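PDB 7A56: envelopment polyprotein from Bovine Schmallenberg virus BH80/Germany/2011, which supplies the class II fusion glycoprotein Gc, which probably merges the viral and host membranes during cell entry. Local coordinates for residues 356-367 with 426-437; 389-397 with 412-423. All coordinates share one frame; numbering follows the deposited sequence.

Contact 1: residues 356-367 with 426-437; sequences VTIDEIRCGGCY and VCSASAYTKPSI
Ile358 and Ala431 meet between two strands that run nearly parallel, 19° apart, yet no backbone hydrogen bond is made between strands 356-365 and 429-433: side chains and waters fill the seam. Ala431 CB lies 3.5 Å from Ile358 CG2 and also touches Ile361 CG2, so one small methyl serves two isoleucines. That both face it, three residues apart, is consistent with the classic beta bulge at Asp359 and Glu360, opposite Lys378. Ile361 CG1 is anti to the backbone N (chi1 174°), which puts CG2 between the backbone N and the carbonyl carbon, where it reaches Ala431. Further along, Thr433 divides its two branches: CG2 packs on Cys363 SG at 3.7 Å, while OG1 is hydrogen-bonded to a water. That water also accepts from Cys363 N and donates to Lys434 O, so it bridges a backbone N-H of one segment and a carbonyl of the other. At the other end, another water joins Val356 N to Ser428 OG. Strand 356-365 is an edge strand, paired with 373-381 and tied to it by Cys363–Cys375; strand 429-433 borders 422-426 in another sheet. Ile361 and Cys363 extend the packing to Val424 and Val422, at one edge of what is probably a beta sandwich.

Contact 2: residues 389-397 with 412-423; sequences IKSNCDTYI and KLNCPLATETVS. With PO4 (phosphate ion), chain J.
Tyr396 lays its ring against the bent side chain of Lys412. From the start of the tyrosine, CB stands 4.1 Å from Lys412 O, and CD1 approaches that same oxygen to 3.4 Å, the carbonyl oxygen lying at the ring edge and in its plane. Lys412 CE sits over the centre of the ring, 3.5 Å from its centroid and 6° off the normal, a CH-pi contact. A bend at chi3 (74°) turns the lysine over this face, and NZ, 4.1 Å from the centroid, adds a cation-pi interaction while bonding to Gln312 O. The hydroxyl, at the tip, comes only within 4.2 Å of Asn414 CB. Elsewhere, Asn392 uses both ends of its amide: OD1 accepts from Ser423 N at 2.8 Å, and ND2 donates to Thr421 O. Ser391 OG donates to Ser423 O almost straight along the C=O and accepts from Cys393 N, forming an ST turn. Just beyond, the Cys393–Cys415 disulfide links the chains next to the antiparallel hydrogen-bonded pair Asp394 and Asn414. Each segment passes from one four-stranded sheet to the other, and the disulfide ties the two connections together at the edge of a probable beta sandwich.

In the fold
Together the two contacts show how what is probably a small beta sandwich is held from different sides. Contact 1 lies at the surface and joins edge strands of the two sheets through aliphatic side chains and waters; no other chain of the assembly touches it. Contact 2, about 10 Å away between centres, is partly buried, and relies on polar side chains, a disulfide and a lysine–tyrosine cation-pi contact. It also faces the second subunit, where Asp394 is hydrogen-bonded to Ser114 of that subunit. Along the chain, contact 2 is nested inside the loop closed by contact 1. Strands 422-426 and 429-433 are neighbours, probably bonded from Val422 N to Thr433 O, and Tyr367 OH probably bonds to Thr419 O.

Contact 1: residues 356-367 with 426-437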
loop_
_atom_site.group_PDB
_atom_site.type_symbol
_atom_site.label_atom_id
_atom_site.label_comp_id
_atom_site.label_asym_id
_atom_site.label_seq_id
_atom_site.Cartn_x
_atom_site.Cartn_y
_atom_site.Cartn_z
ATOM N N VAL A 356 -0.485 20.401 -27.457
ATOM C CA VAL A 356 -0.168 20.980 -26.150
ATOM C C VAL A 356 1.073 21.844 -26.307
ATOM O O VAL A 356 2.007 21.468 -27.023
ATOM C CB VAL A 356 0.057 19.898 -25.074
ATOM C CG1 VAL A 356 0.384 20.532 -23.725
ATOM C CG2 VAL A 356 -1.162 18.997 -24.960
ATOM N N THR A 357 1.060 23.026 -25.685
ATOM C CA THR A 357 2.245 23.861 -25.585
ATOM C C THR A 357 2.496 24.203 -24.118
ATOM O O THR A 357 1.557 24.467 -23.355
ATOM C CB THR A 357 2.126 25.172 -26.402
ATOM O OG1 THR A 357 0.979 25.918 -25.957
ATOM C CG2 THR A 357 2.021 24.892 -27.936
ATOM N N ILE A 358 3.766 24.198 -23.722
ATOM C CA ILE A 358 4.162 24.695 -22.402
ATOM C C ILE A 358 4.483 26.176 -22.546
ATOM O O ILE A 358 5.561 26.546 -23.007
ATOM C CB ILE A 358 5.342 23.923 -21.833
ATOM C CG1 ILE A 358 4.952 22.453 -21.687
ATOM C CG2 ILE A 358 5.787 24.608 -20.511
ATOM C CD1 ILE A 358 6.086 21.521 -21.366
ATOM N N ASP A 359 3.529 27.035 -22.179
ATOM C CA ASP A 359 3.684 28.454 -22.457
ATOM C C ASP A 359 4.704 29.077 -21.527
ATOM O O ASP A 359 5.467 29.958 -21.936
ATOM C CB ASP A 359 2.339 29.173 -22.334
ATOM C CG ASP A 359 1.274 28.562 -23.236
ATOM O OD1 ASP A 359 1.664 28.013 -24.279
ATOM O OD2 ASP A 359 0.067 28.625 -22.913
ATOM N N GLU A 360 4.740 28.635 -20.278
ATOM C CA GLU A 360 5.874 29.052 -19.467
ATOM C C GLU A 360 6.123 28.022 -18.388
ATOM O O GLU A 360 5.277 27.169 -18.112
ATOM C CB GLU A 360 5.678 30.433 -18.872
ATOM C CG GLU A 360 4.302 30.824 -18.436
ATOM C CD GLU A 360 4.314 32.224 -17.825
ATOM O OE1 GLU A 360 3.859 33.179 -18.500
ATOM O OE2 GLU A 360 4.823 32.372 -16.680
ATOM N N ILE A 361 7.321 28.092 -17.812
ATOM C CA ILE A 361 7.734 27.186 -16.744
ATOM C C ILE A 361 8.680 27.937 -15.820
ATOM O O ILE A 361 9.665 28.537 -16.264
ATOM C CB ILE A 361 8.394 25.901 -17.287
ATOM C CG1 ILE A 361 8.938 25.044 -16.146
ATOM C CG2 ILE A 361 9.489 26.234 -18.299
ATOM C CD1 ILE A 361 9.414 23.656 -16.617
ATOM N N ARG A 362 8.368 27.899 -14.525
ATOM C CA ARG A 362 9.172 28.511 -13.470
ATOM C C ARG A 362 9.441 27.429 -12.432
ATOM O O ARG A 362 8.504 26.750 -12.002
ATOM C CB ARG A 362 8.427 29.679 -12.823
ATOM C CG ARG A 362 8.165 30.866 -13.728
ATOM C CD ARG A 362 9.357 31.127 -14.633
ATOM N NE ARG A 362 9.755 32.526 -14.657
ATOM C CZ ARG A 362 10.790 33.023 -13.984
ATOM N NH1 ARG A 362 11.079 34.311 -14.070
ATOM N NH2 ARG A 362 11.539 32.228 -13.229
ATOM N N CYS A 363 10.705 27.227 -12.063
ATOM C CA CYS A 363 11.063 26.225 -11.063
ATOM C C CYS A 363 11.945 26.858 -9.998
ATOM O O CYS A 363 12.826 27.682 -10.311
ATOM C CB CYS A 363 11.792 25.036 -11.685
ATOM S SG CYS A 363 10.903 24.259 -13.031
ATOM N N GLY A 364 11.689 26.481 -8.739
ATOM C CA GLY A 364 12.452 26.955 -7.584
ATOM C C GLY A 364 12.416 25.923 -6.473
ATOM O O GLY A 364 11.402 25.241 -6.288
ATOM N N GLY A 365 13.504 25.752 -5.766
ATOM C CA GLY A 365 13.576 24.735 -4.738
ATOM C C GLY A 365 15.012 24.283 -4.589
ATOM O O GLY A 365 15.935 25.046 -4.864
ATOM N N CYS A 366 15.187 23.032 -4.172
ATOM C CA CYS A 366 16.535 22.541 -3.910
ATOM C C CYS A 366 16.536 21.023 -3.776
ATOM O O CYS A 366 15.488 20.375 -3.717
ATOM C CB CYS A 366 17.128 23.194 -2.659
ATOM S SG CYS A 366 16.015 23.189 -1.240
ATOM N N TYR A 367 17.750 20.477 -3.656
ATOM C CA TYR A 367 18.058 19.095 -4.016
ATOM C C TYR A 367 18.204 18.241 -2.759
ATOM O O TYR A 367 19.209 18.327 -2.052
ATOM C CB TYR A 367 19.326 19.076 -4.871
ATOM C CG TYR A 367 19.345 20.158 -5.962
ATOM C CD1 TYR A 367 18.421 20.146 -7.012
ATOM C CD2 TYR A 367 20.285 21.186 -5.940
ATOM C CE1 TYR A 367 18.440 21.123 -8.006
ATOM C CE2 TYR A 367 20.307 22.164 -6.931
ATOM C CZ TYR A 367 19.383 22.127 -7.957
ATOM O OH TYR A 367 19.405 23.097 -8.932
ATOM N N VAL A 426 5.424 17.573 -21.781
ATOM C CA VAL A 426 4.040 17.152 -21.559
ATOM C C VAL A 426 3.419 16.827 -22.926
ATOM O O VAL A 426 3.312 17.710 -23.777
ATOM C CB VAL A 426 3.238 18.256 -20.856
ATOM C CG1 VAL A 426 1.810 17.785 -20.613
ATOM C CG2 VAL A 426 3.958 18.669 -19.519
ATOM N N CYS A 427 2.989 15.585 -23.119
ATOM C CA CYS A 427 2.612 15.095 -24.467
ATOM C C CYS A 427 3.815 15.402 -25.369
ATOM O O CYS A 427 4.964 15.101 -25.020
ATOM C CB CYS A 427 1.277 15.712 -24.905
ATOM S SG CYS A 427 -0.289 14.819 -24.419
ATOM N N SER A 428 3.644 16.039 -26.510
ATOM C CA SER A 428 4.825 16.284 -27.324
ATOM C C SER A 428 5.490 17.641 -27.038
ATOM O O SER A 428 6.485 17.968 -27.683
ATOM C CB SER A 428 4.470 16.138 -28.818
ATOM O OG SER A 428 3.612 17.186 -29.215
ATOM N N ALA A 429 5.009 18.411 -26.060
ATOM C CA ALA A 429 5.566 19.739 -25.818
ATOM C C ALA A 429 6.756 19.653 -24.869
ATOM O O ALA A 429 6.791 18.821 -23.968
ATOM C CB ALA A 429 4.507 20.679 -25.237
ATOM N N SER A 430 7.738 20.524 -25.086
ATOM C CA SER A 430 8.930 20.582 -24.249
ATOM C C SER A 430 9.200 22.009 -23.799
ATOM O O SER A 430 8.889 22.971 -24.512
ATOM C CB SER A 430 10.148 20.089 -25.002
ATOM O OG SER A 430 11.021 19.470 -24.099
ATOM N N ALA A 431 9.831 22.143 -22.631
ATOM C CA ALA A 431 10.290 23.451 -22.174
ATOM C C ALA A 431 11.387 23.238 -21.149
ATOM O O ALA A 431 11.476 22.173 -20.527
ATOM C CB ALA A 431 9.156 24.287 -21.579
ATOM N N TYR A 432 12.230 24.263 -20.989
ATOM C CA TYR A 432 13.310 24.208 -20.015
ATOM C C TYR A 432 13.472 25.563 -19.335
ATOM O O TYR A 432 13.108 26.606 -19.887
ATOM C CB TYR A 432 14.624 23.735 -20.663
ATOM C CG TYR A 432 15.231 24.681 -21.669
ATOM C CD1 TYR A 432 14.876 24.629 -23.018
ATOM C CD2 TYR A 432 16.194 25.618 -21.274
ATOM C CE1 TYR A 432 15.466 25.512 -23.952
ATOM C CE2 TYR A 432 16.776 26.497 -22.188
ATOM C CZ TYR A 432 16.411 26.439 -23.523
ATOM O OH TYR A 432 16.997 27.319 -24.419
ATOM N N THR A 433 13.984 25.531 -18.106
ATOM C CA THR A 433 14.252 26.757 -17.380
ATOM C C THR A 433 15.427 26.520 -16.443
ATOM O O THR A 433 15.675 25.396 -16.011
ATOM C CB THR A 433 13.037 27.243 -16.583
ATOM O OG1 THR A 433 13.288 28.587 -16.131
ATOM C CG2 THR A 433 12.796 26.358 -15.363
ATOM N N LYS A 434 16.148 27.577 -16.142
ATOM C CA LYS A 434 17.131 27.535 -15.057
ATOM C C LYS A 434 16.417 27.739 -13.721
ATOM O O LYS A 434 15.646 28.694 -13.579
ATOM C CB LYS A 434 18.220 28.603 -15.257
ATOM C CG LYS A 434 19.341 28.182 -16.226
ATOM C CD LYS A 434 20.060 29.379 -16.857
ATOM C CE LYS A 434 20.499 29.086 -18.297
ATOM N NZ LYS A 434 21.089 30.301 -18.952
ATOM N N PRO A 435 16.643 26.872 -12.729
ATOM C CA PRO A 435 15.864 26.956 -11.490
ATOM C C PRO A 435 16.071 28.289 -10.784
ATOM O O PRO A 435 17.155 28.874 -10.796
ATOM C CB PRO A 435 16.398 25.790 -10.647
ATOM C CG PRO A 435 17.174 24.918 -11.597
ATOM C CD PRO A 435 17.705 25.855 -12.638
ATOM N N SER A 436 14.994 28.768 -10.175
ATOM C CA SER A 436 14.948 30.091 -9.564
ATOM C C SER A 436 15.434 29.957 -8.129
ATOM O O SER A 436 14.674 29.648 -7.209
ATOM C CB SER A 436 13.537 30.657 -9.654
ATOM O OG SER A 436 13.449 31.924 -9.048
ATOM N N ILE A 437 16.731 30.150 -7.945
ATOM C CA ILE A 437 17.298 30.236 -6.611
ATOM C C ILE A 437 17.817 31.673 -6.505
ATOM O O ILE A 437 17.840 32.386 -7.510
ATOM C CB ILE A 437 18.388 29.133 -6.354
ATOM C CG1 ILE A 437 17.746 27.767 -6.024
ATOM C CG2 ILE A 437 19.337 29.536 -5.225
ATOM C CD1 ILE A 437 17.064 27.018 -7.198
ATOM O OXT ILE A 437 18.174 32.184 -5.444
HETATM O O HOH W 1 1.564 18.063 -27.670
HETATM O O HOH W 2 5.764 23.992 -25.527
HETATM O O HOH W 3 12.715 28.997 -13.483
#

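Contact 2: residues 389-397 with 412-423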
loop_
_atom_site.group_PDB
_atom_site.type_symbol
_atom_site.label_atom_id
_atom_site.label_comp_id
_atom_site.label_asym_id
_atom_site.label_seq_id
_atom_site.Cartn_x
_atom_site.Cartn_y
_atom_site.Cartn_z
ATOM N N ILE A 389 4.007 12.912 -18.769
ATOM C CA ILE A 389 4.895 13.989 -18.333
ATOM C C ILE A 389 6.268 13.374 -18.078
ATOM O O ILE A 389 6.377 12.306 -17.453
ATOM C CB ILE A 389 4.303 14.768 -17.132
ATOM C CG1 ILE A 389 5.247 15.908 -16.704
ATOM C CG2 ILE A 389 3.857 13.862 -15.963
ATOM C CD1 ILE A 389 4.579 16.940 -15.763
ATOM N N LYS A 390 7.313 14.004 -18.629
ATOM C CA LYS A 390 8.691 13.551 -18.433
ATOM C C LYS A 390 9.606 14.711 -18.025
ATOM O O LYS A 390 9.280 15.878 -18.225
ATOM C CB LYS A 390 9.211 12.862 -19.705
ATOM C CG LYS A 390 8.378 11.578 -20.014
ATOM C CD LYS A 390 8.999 10.685 -21.033
ATOM C CE LYS A 390 8.042 9.525 -21.334
ATOM N NZ LYS A 390 7.546 8.806 -20.124
ATOM N N SER A 391 10.773 14.385 -17.468
ATOM C CA SER A 391 11.750 15.393 -17.076
ATOM C C SER A 391 13.130 14.753 -17.024
ATOM O O SER A 391 13.266 13.524 -16.955
ATOM C CB SER A 391 11.399 16.035 -15.713
ATOM O OG SER A 391 12.423 16.901 -15.192
ATOM N N ASN A 392 14.160 15.607 -17.086
ATOM C CA ASN A 392 15.495 15.138 -16.737
ATOM C C ASN A 392 15.597 14.867 -15.240
ATOM O O ASN A 392 16.415 14.050 -14.815
ATOM C CB ASN A 392 16.571 16.131 -17.189
ATOM C CG ASN A 392 16.377 17.524 -16.606
ATOM O OD1 ASN A 392 15.259 18.012 -16.482
ATOM N ND2 ASN A 392 17.468 18.158 -16.237
ATOM N N CYS A 393 14.752 15.498 -14.440
ATOM C CA CYS A 393 14.669 15.159 -13.037
ATOM C C CYS A 393 13.700 14.006 -12.831
ATOM O O CYS A 393 12.993 13.581 -13.752
ATOM C CB CYS A 393 14.243 16.382 -12.228
ATOM S SG CYS A 393 15.319 17.789 -12.512
ATOM N N ASP A 394 13.688 13.485 -11.604
ATOM C CA ASP A 394 12.658 12.523 -11.233
ATOM C C ASP A 394 11.331 13.243 -11.004
ATOM O O ASP A 394 11.303 14.398 -10.588
ATOM C CB ASP A 394 13.075 11.773 -9.978
ATOM C CG ASP A 394 14.196 10.808 -10.237
ATOM O OD1 ASP A 394 14.071 9.985 -11.168
ATOM O OD2 ASP A 394 15.198 10.857 -9.505
ATOM N N THR A 395 10.221 12.558 -11.291
ATOM C CA THR A 395 8.885 13.151 -11.184
ATOM C C THR A 395 8.070 12.379 -10.157
ATOM O O THR A 395 8.408 11.264 -9.773
ATOM C CB THR A 395 8.135 13.165 -12.534
ATOM O OG1 THR A 395 7.894 11.819 -12.954
ATOM C CG2 THR A 395 8.976 13.819 -13.590
ATOM N N TYR A 396 6.977 12.980 -9.721
ATOM C CA TYR A 396 6.089 12.361 -8.746
ATOM C C TYR A 396 4.729 12.038 -9.358
ATOM O O TYR A 396 3.818 11.588 -8.651
ATOM C CB TYR A 396 5.942 13.271 -7.513
ATOM C CG TYR A 396 7.164 13.231 -6.596
ATOM C CD1 TYR A 396 8.274 14.066 -6.826
ATOM C CD2 TYR A 396 7.203 12.398 -5.476
ATOM C CE1 TYR A 396 9.368 14.033 -6.011
ATOM C CE2 TYR A 396 8.301 12.385 -4.628
ATOM C CZ TYR A 396 9.380 13.203 -4.903
ATOM O OH TYR A 396 10.483 13.203 -4.114
ATOM N N ILE A 397 4.607 12.215 -10.668
ATOM C CA ILE A 397 3.490 11.732 -11.473
ATOM C C ILE A 397 4.083 11.278 -12.793
ATOM O O ILE A 397 5.087 11.836 -13.266
ATOM C CB ILE A 397 2.382 12.791 -11.753
ATOM C CG1 ILE A 397 2.993 14.038 -12.437
ATOM C CG2 ILE A 397 1.606 13.085 -10.440
ATOM C CD1 ILE A 397 2.009 15.117 -12.793
ATOM N N LYS A 412 6.103 18.596 -8.723
ATOM C CA LYS A 412 7.282 18.515 -7.870
ATOM C C LYS A 412 8.291 17.575 -8.515
ATOM O O LYS A 412 7.910 16.550 -9.097
ATOM C CB LYS A 412 6.897 18.052 -6.465
ATOM C CG LYS A 412 8.056 17.709 -5.566
ATOM C CD LYS A 412 7.577 17.353 -4.159
ATOM C CE LYS A 412 6.904 15.973 -4.070
ATOM N NZ LYS A 412 6.838 15.449 -2.643
ATOM N N LEU A 413 9.561 17.976 -8.488
ATOM C CA LEU A 413 10.664 17.249 -9.102
ATOM C C LEU A 413 11.747 16.942 -8.081
ATOM O O LEU A 413 11.958 17.675 -7.113
ATOM C CB LEU A 413 11.294 18.035 -10.258
ATOM C CG LEU A 413 10.345 18.427 -11.396
ATOM C CD1 LEU A 413 11.135 19.245 -12.410
ATOM C CD2 LEU A 413 9.647 17.221 -12.034
ATOM N N ASN A 414 12.443 15.859 -8.324
ATOM C CA ASN A 414 13.598 15.486 -7.528
ATOM C C ASN A 414 14.778 15.568 -8.478
ATOM O O ASN A 414 14.976 14.661 -9.289
ATOM C CB ASN A 414 13.428 14.090 -6.940
ATOM C CG ASN A 414 14.697 13.561 -6.313
ATOM O OD1 ASN A 414 15.329 12.621 -6.826
ATOM N ND2 ASN A 414 15.072 14.144 -5.184
ATOM N N CYS A 415 15.546 16.682 -8.399
ATOM C CA CYS A 415 16.670 16.955 -9.287
ATOM C C CYS A 415 17.996 16.762 -8.556
ATOM O O CYS A 415 18.142 17.180 -7.400
ATOM C CB CYS A 415 16.634 18.386 -9.843
ATOM S SG CYS A 415 15.214 18.873 -10.791
ATOM N N PRO A 416 18.980 16.164 -9.217
ATOM C CA PRO A 416 20.278 15.961 -8.575
ATOM C C PRO A 416 20.972 17.292 -8.325
ATOM O O PRO A 416 20.711 18.297 -8.999
ATOM C CB PRO A 416 21.053 15.109 -9.591
ATOM C CG PRO A 416 20.053 14.630 -10.567
ATOM C CD PRO A 416 18.949 15.637 -10.588
ATOM N N LEU A 417 21.854 17.298 -7.321
ATOM C CA LEU A 417 22.641 18.502 -7.046
ATOM C C LEU A 417 23.343 19.017 -8.304
ATOM O O LEU A 417 23.523 20.234 -8.471
ATOM C CB LEU A 417 23.644 18.215 -5.931
ATOM C CG LEU A 417 24.471 19.430 -5.505
ATOM C CD1 LEU A 417 23.543 20.571 -5.108
ATOM C CD2 LEU A 417 25.481 19.119 -4.387
ATOM N N ALA A 418 23.705 18.108 -9.213
ATOM C CA ALA A 418 24.297 18.456 -10.506
ATOM C C ALA A 418 23.199 18.690 -11.544
ATOM O O ALA A 418 23.037 17.936 -12.509
ATOM C CB ALA A 418 25.245 17.357 -10.960
ATOM N N THR A 419 22.433 19.765 -11.334
ATOM C CA THR A 419 21.370 20.159 -12.263
ATOM C C THR A 419 21.429 21.667 -12.447
ATOM O O THR A 419 21.385 22.420 -11.466
ATOM C CB THR A 419 19.975 19.717 -11.770
ATOM O OG1 THR A 419 19.802 18.310 -11.995
ATOM C CG2 THR A 419 18.865 20.480 -12.492
ATOM N N GLU A 420 21.559 22.103 -13.700
ATOM C CA GLU A 420 21.582 23.522 -14.007
ATOM C C GLU A 420 20.438 23.962 -14.898
ATOM O O GLU A 420 20.165 25.165 -14.972
ATOM C CB GLU A 420 22.915 23.922 -14.667
ATOM C CG GLU A 420 23.448 22.949 -15.721
ATOM C CD GLU A 420 24.964 23.072 -15.914
ATOM O OE1 GLU A 420 25.502 24.210 -15.837
ATOM O OE2 GLU A 420 25.620 22.024 -16.126
ATOM N N THR A 421 19.768 23.037 -15.570
ATOM C CA THR A 421 18.570 23.342 -16.336
ATOM C C THR A 421 17.562 22.242 -16.054
ATOM O O THR A 421 17.901 21.056 -16.119
ATOM C CB THR A 421 18.848 23.422 -17.842
ATOM O OG1 THR A 421 19.936 24.320 -18.097
ATOM C CG2 THR A 421 17.616 23.911 -18.579
ATOM N N VAL A 422 16.338 22.630 -15.737
ATOM C CA VAL A 422 15.241 21.687 -15.617
ATOM C C VAL A 422 14.526 21.638 -16.958
ATOM O O VAL A 422 14.126 22.679 -17.488
ATOM C CB VAL A 422 14.271 22.091 -14.499
ATOM C CG1 VAL A 422 13.056 21.210 -14.554
ATOM C CG2 VAL A 422 14.951 22.026 -13.137
ATOM N N SER A 423 14.405 20.435 -17.511
ATOM C CA SER A 423 13.625 20.158 -18.720
ATOM C C SER A 423 12.366 19.381 -18.363
ATOM O O SER A 423 12.403 18.508 -17.493
ATOM C CB SER A 423 14.443 19.343 -19.720
ATOM O OG SER A 423 13.831 19.413 -20.996
HETATM P P PO4 J . 10.553 7.469 -18.453
HETATM O O1 PO4 J . 11.478 6.562 -17.687
HETATM O O2 PO4 J . 11.052 8.903 -18.336
HETATM O O3 PO4 J . 9.131 7.392 -17.947
HETATM O O4 PO4 J . 10.525 7.037 -19.899
HETATM O O HOH W 4 6.012 15.324 -10.636
#